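Local coordinates for protein AvrA (Salmonella typhimurium, PDB 6BE0) that probably transfers acetyl groups from acetyl-CoA to serine and threonine side chains of target proteins, and binds inositol hexakisphosphate and coenzyme A, at residues L193-Q198 against I293-S298. Numbering follows the deposited sequence.
Sequences LAKKLQ and IAEYKS. With IHP (inositol hexakisphosphate), chain B.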
loop_
_atom_site.group_PDB
_atom_site.type_symbol
_atom_site.label_atom_id
_atom_site.label_comp_id
_atom_site.label_asym_id
_atom_site.label_seq_id
_atom_site.Cartn_x
_atom_site.Cartn_y
_atom_site.Cartn_z
ATOM N N LEU A 193 -0.443 -3.946 0.272
ATOM C CA LEU A 193 -1.264 -3.554 -0.868
ATOM C C LEU A 193 -0.645 -4.018 -2.184
ATOM O O LEU A 193 -1.357 -4.419 -3.103
ATOM C CB LEU A 193 -1.458 -2.037 -0.889
ATOM C CG LEU A 193 -2.340 -1.456 0.219
ATOM C CD1 LEU A 193 -2.303 0.064 0.182
ATOM C CD2 LEU A 193 -3.768 -1.962 0.108
ATOM N N ALA A 194 0.681 -3.965 -2.266
ATOM C CA ALA A 194 1.390 -4.394 -3.468
ATOM C C ALA A 194 1.029 -5.832 -3.823
ATOM O O ALA A 194 0.764 -6.147 -4.983
ATOM C CB ALA A 194 2.891 -4.256 -3.276
ATOM N N LYS A 195 1.012 -6.697 -2.815
ATOM C CA LYS A 195 0.681 -8.100 -3.022
ATOM C C LYS A 195 -0.801 -8.270 -3.349
ATOM O O LYS A 195 -1.172 -9.147 -4.127
ATOM C CB LYS A 195 1.063 -8.926 -1.790
ATOM C CG LYS A 195 2.480 -9.492 -1.855
ATOM C CD LYS A 195 3.268 -9.270 -0.568
ATOM C CE LYS A 195 2.768 -10.139 0.574
ATOM N NZ LYS A 195 3.629 -9.999 1.785
ATOM N N LYS A 196 -1.644 -7.424 -2.766
ATOM C CA LYS A 196 -3.076 -7.465 -3.047
ATOM C C LYS A 196 -3.387 -6.947 -4.452
ATOM O O LYS A 196 -4.333 -7.407 -5.092
ATOM C CB LYS A 196 -3.851 -6.652 -2.007
ATOM C CG LYS A 196 -3.897 -7.286 -0.622
ATOM C CD LYS A 196 -4.719 -8.568 -0.623
ATOM C CE LYS A 196 -4.808 -9.183 0.766
ATOM N NZ LYS A 196 -3.492 -9.699 1.241
ATOM N N LEU A 197 -2.594 -5.989 -4.927
ATOM C CA LEU A 197 -2.755 -5.468 -6.282
ATOM C C LEU A 197 -2.588 -6.586 -7.309
ATOM O O LEU A 197 -3.195 -6.556 -8.381
ATOM C CB LEU A 197 -1.750 -4.346 -6.556
ATOM C CG LEU A 197 -2.026 -2.990 -5.902
ATOM C CD1 LEU A 197 -0.810 -2.082 -6.028
ATOM C CD2 LEU A 197 -3.250 -2.327 -6.511
ATOM N N GLN A 198 -1.759 -7.569 -6.973
ATOM C CA GLN A 198 -1.554 -8.731 -7.832
ATOM C C GLN A 198 -2.731 -9.696 -7.736
ATOM O O GLN A 198 -3.264 -10.141 -8.751
ATOM C CB GLN A 198 -0.251 -9.444 -7.454
ATOM C CG GLN A 198 -0.166 -10.907 -7.885
ATOM C CD GLN A 198 -0.377 -11.099 -9.371
ATOM O OE1 GLN A 198 -0.234 -10.160 -10.157
ATOM N NE2 GLN A 198 -0.723 -12.320 -9.768
ATOM N N ILE A 293 5.655 -7.769 11.970
ATOM C CA ILE A 293 6.263 -8.883 12.686
ATOM C C ILE A 293 6.212 -10.157 11.846
ATOM O O ILE A 293 7.190 -10.901 11.773
ATOM C CB ILE A 293 5.564 -9.117 14.044
ATOM C CG1 ILE A 293 5.752 -7.888 14.940
ATOM C CG2 ILE A 293 6.116 -10.368 14.731
ATOM C CD1 ILE A 293 4.961 -7.927 16.228
ATOM N N ALA A 294 5.069 -10.402 11.215
ATOM C CA ALA A 294 4.915 -11.555 10.337
ATOM C C ALA A 294 5.921 -11.490 9.195
ATOM O O ALA A 294 6.613 -12.465 8.901
ATOM C CB ALA A 294 3.499 -11.623 9.790
ATOM N N GLU A 295 5.992 -10.324 8.561
ATOM C CA GLU A 295 6.896 -10.099 7.441
ATOM C C GLU A 295 8.354 -10.334 7.832
ATOM O O GLU A 295 9.105 -10.973 7.095
ATOM C CB GLU A 295 6.714 -8.679 6.906
ATOM C CG GLU A 295 5.424 -8.471 6.122
ATOM C CD GLU A 295 5.524 -8.951 4.684
ATOM O OE1 GLU A 295 6.435 -9.749 4.375
ATOM O OE2 GLU A 295 4.691 -8.522 3.859
ATOM N N TYR A 296 8.749 -9.820 8.993
ATOM C CA TYR A 296 10.115 -9.997 9.479
ATOM C C TYR A 296 10.407 -11.462 9.791
ATOM O O TYR A 296 11.461 -11.984 9.428
ATOM C CB TYR A 296 10.367 -9.150 10.730
ATOM C CG TYR A 296 10.483 -7.658 10.489
ATOM C CD1 TYR A 296 10.102 -7.086 9.281
ATOM C CD2 TYR A 296 10.986 -6.821 11.475
ATOM C CE1 TYR A 296 10.213 -5.724 9.069
ATOM C CE2 TYR A 296 11.102 -5.459 11.271
ATOM C CZ TYR A 296 10.714 -4.916 10.068
ATOM O OH TYR A 296 10.830 -3.561 9.870
ATOM N N LYS A 297 9.472 -12.117 10.472
ATOM C CA LYS A 297 9.651 -13.510 10.869
ATOM C C LYS A 297 9.821 -14.420 9.656
ATOM O O LYS A 297 10.538 -15.418 9.719
ATOM C CB LYS A 297 8.468 -13.987 11.713
ATOM C CG LYS A 297 8.514 -13.540 13.167
ATOM C CD LYS A 297 7.373 -14.151 13.964
ATOM C CE LYS A 297 7.431 -13.759 15.429
ATOM N NZ LYS A 297 6.343 -14.407 16.211
ATOM N N SER A 298 9.163 -14.071 8.555
ATOM C CA SER A 298 9.242 -14.870 7.336
ATOM C C SER A 298 10.661 -14.883 6.774
ATOM O O SER A 298 11.087 -15.867 6.171
ATOM C CB SER A 298 8.269 -14.340 6.280
ATOM O OG SER A 298 6.928 -14.431 6.727
HETATM C C1 IHP B . -2.486 -14.124 3.021
HETATM C C2 IHP B . -1.965 -12.746 3.411
HETATM C C3 IHP B . -2.543 -12.297 4.742
HETATM C C4 IHP B . -2.295 -13.335 5.816
HETATM C C5 IHP B . -3.018 -14.612 5.430
HETATM C C6 IHP B . -2.447 -15.170 4.134
HETATM O O11 IHP B . -1.747 -14.576 1.900
HETATM P P1 IHP B . -2.435 -14.485 0.463
HETATM O O21 IHP B . -1.407 -14.057 -0.560
HETATM O O31 IHP B . -3.559 -13.471 0.467
HETATM O O41 IHP B . -2.978 -15.840 0.091
HETATM O O12 IHP B . -0.520 -12.755 3.460
HETATM P P2 IHP B . 0.311 -11.852 2.459
HETATM O O22 IHP B . -0.126 -12.094 1.034
HETATM O O32 IHP B . 0.115 -10.388 2.773
HETATM O O42 IHP B . 1.780 -12.192 2.581
HETATM O O13 IHP B . -1.983 -11.036 5.114
HETATM P P3 IHP B . -2.908 -9.740 5.101
HETATM O O23 IHP B . -2.119 -8.558 4.590
HETATM O O33 IHP B . -4.115 -9.941 4.215
HETATM O O43 IHP B . -3.372 -9.439 6.502
HETATM O O14 IHP B . -2.689 -12.839 7.109
HETATM P P4 IHP B . -4.218 -12.612 7.571
HETATM O O24 IHP B . -4.334 -11.274 8.265
HETATM O O34 IHP B . -5.174 -12.635 6.400
HETATM O O44 IHP B . -4.612 -13.675 8.559
HETATM O O15 IHP B . -2.941 -15.598 6.461
HETATM P P5 IHP B . -4.143 -16.614 6.636
HETATM O O25 IHP B . -5.012 -16.609 5.396
HETATM O O35 IHP B . -3.589 -17.999 6.856
HETATM O O45 IHP B . -4.994 -16.232 7.823
HETATM O O16 IHP B . -1.118 -15.644 4.342
HETATM P P6 IHP B . -0.736 -17.080 3.854
HETATM O O26 IHP B . 0.600 -17.472 4.428
HETATM O O36 IHP B . -1.779 -18.071 4.300
HETATM O O46 IHP B . -0.636 -17.110 2.348
#
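K195 and E295 reach out from two separate helices and meet in a buried salt bridge, NZ of K195 lying 2.8 Å from OE2 of E295. It is the sole direct contact between 193-198 and 293-298, whose backbones stay well apart: the CA atoms of K195 and E295 are 12.3 Å from each other. The bridge is made possible by the length of the two side chains, which extend toward each other from opposite directions. K195 engages the carboxylate through OE2; OE1 of E295 stands 3.8 Å from NZ of K195.

The ammonium group of K195 also serves inositol hexakisphosphate, giving a weak hydrogen bond to phosphate oxygen O42 at 3.0 Å from NZ. Thus one cation lies between a carboxylate and a phosphate, two anions that would otherwise probably repel each other. Bends in the lysine chain at chi2 and chi3 (133° and 71°) bring NZ to this shared position. K196, next along the helix, sends its NZ to another phosphate, 3.0 Å from O33, so consecutive lysines grip different arms of the ligand. Lysine suits both places, joining a long aliphatic reach to a positive charge that complements phosphate. K238, H239, K263 and K291 supply further hydrogen bonds to the ligand.

On the acidic side, a bend at chi2 (-81°) sets the carboxylate of E295 where OE2 meets K195 and OE1 takes a weak hydrogen bond from Q78. Glutamate suits the place by bringing two oxygens on a chain long enough to meet the lysine. L75 packs against this side chain and A79 touches K195, so helix 65-82 borders both partners. Beyond them, helix 186-199 rests against strand 125-133 of the five-stranded mixed sheet through A194 and L197, small and branched apolar residues fitted to a buried face, whereas helix 287-300 packs through I293 and Y296 on helix 40-55.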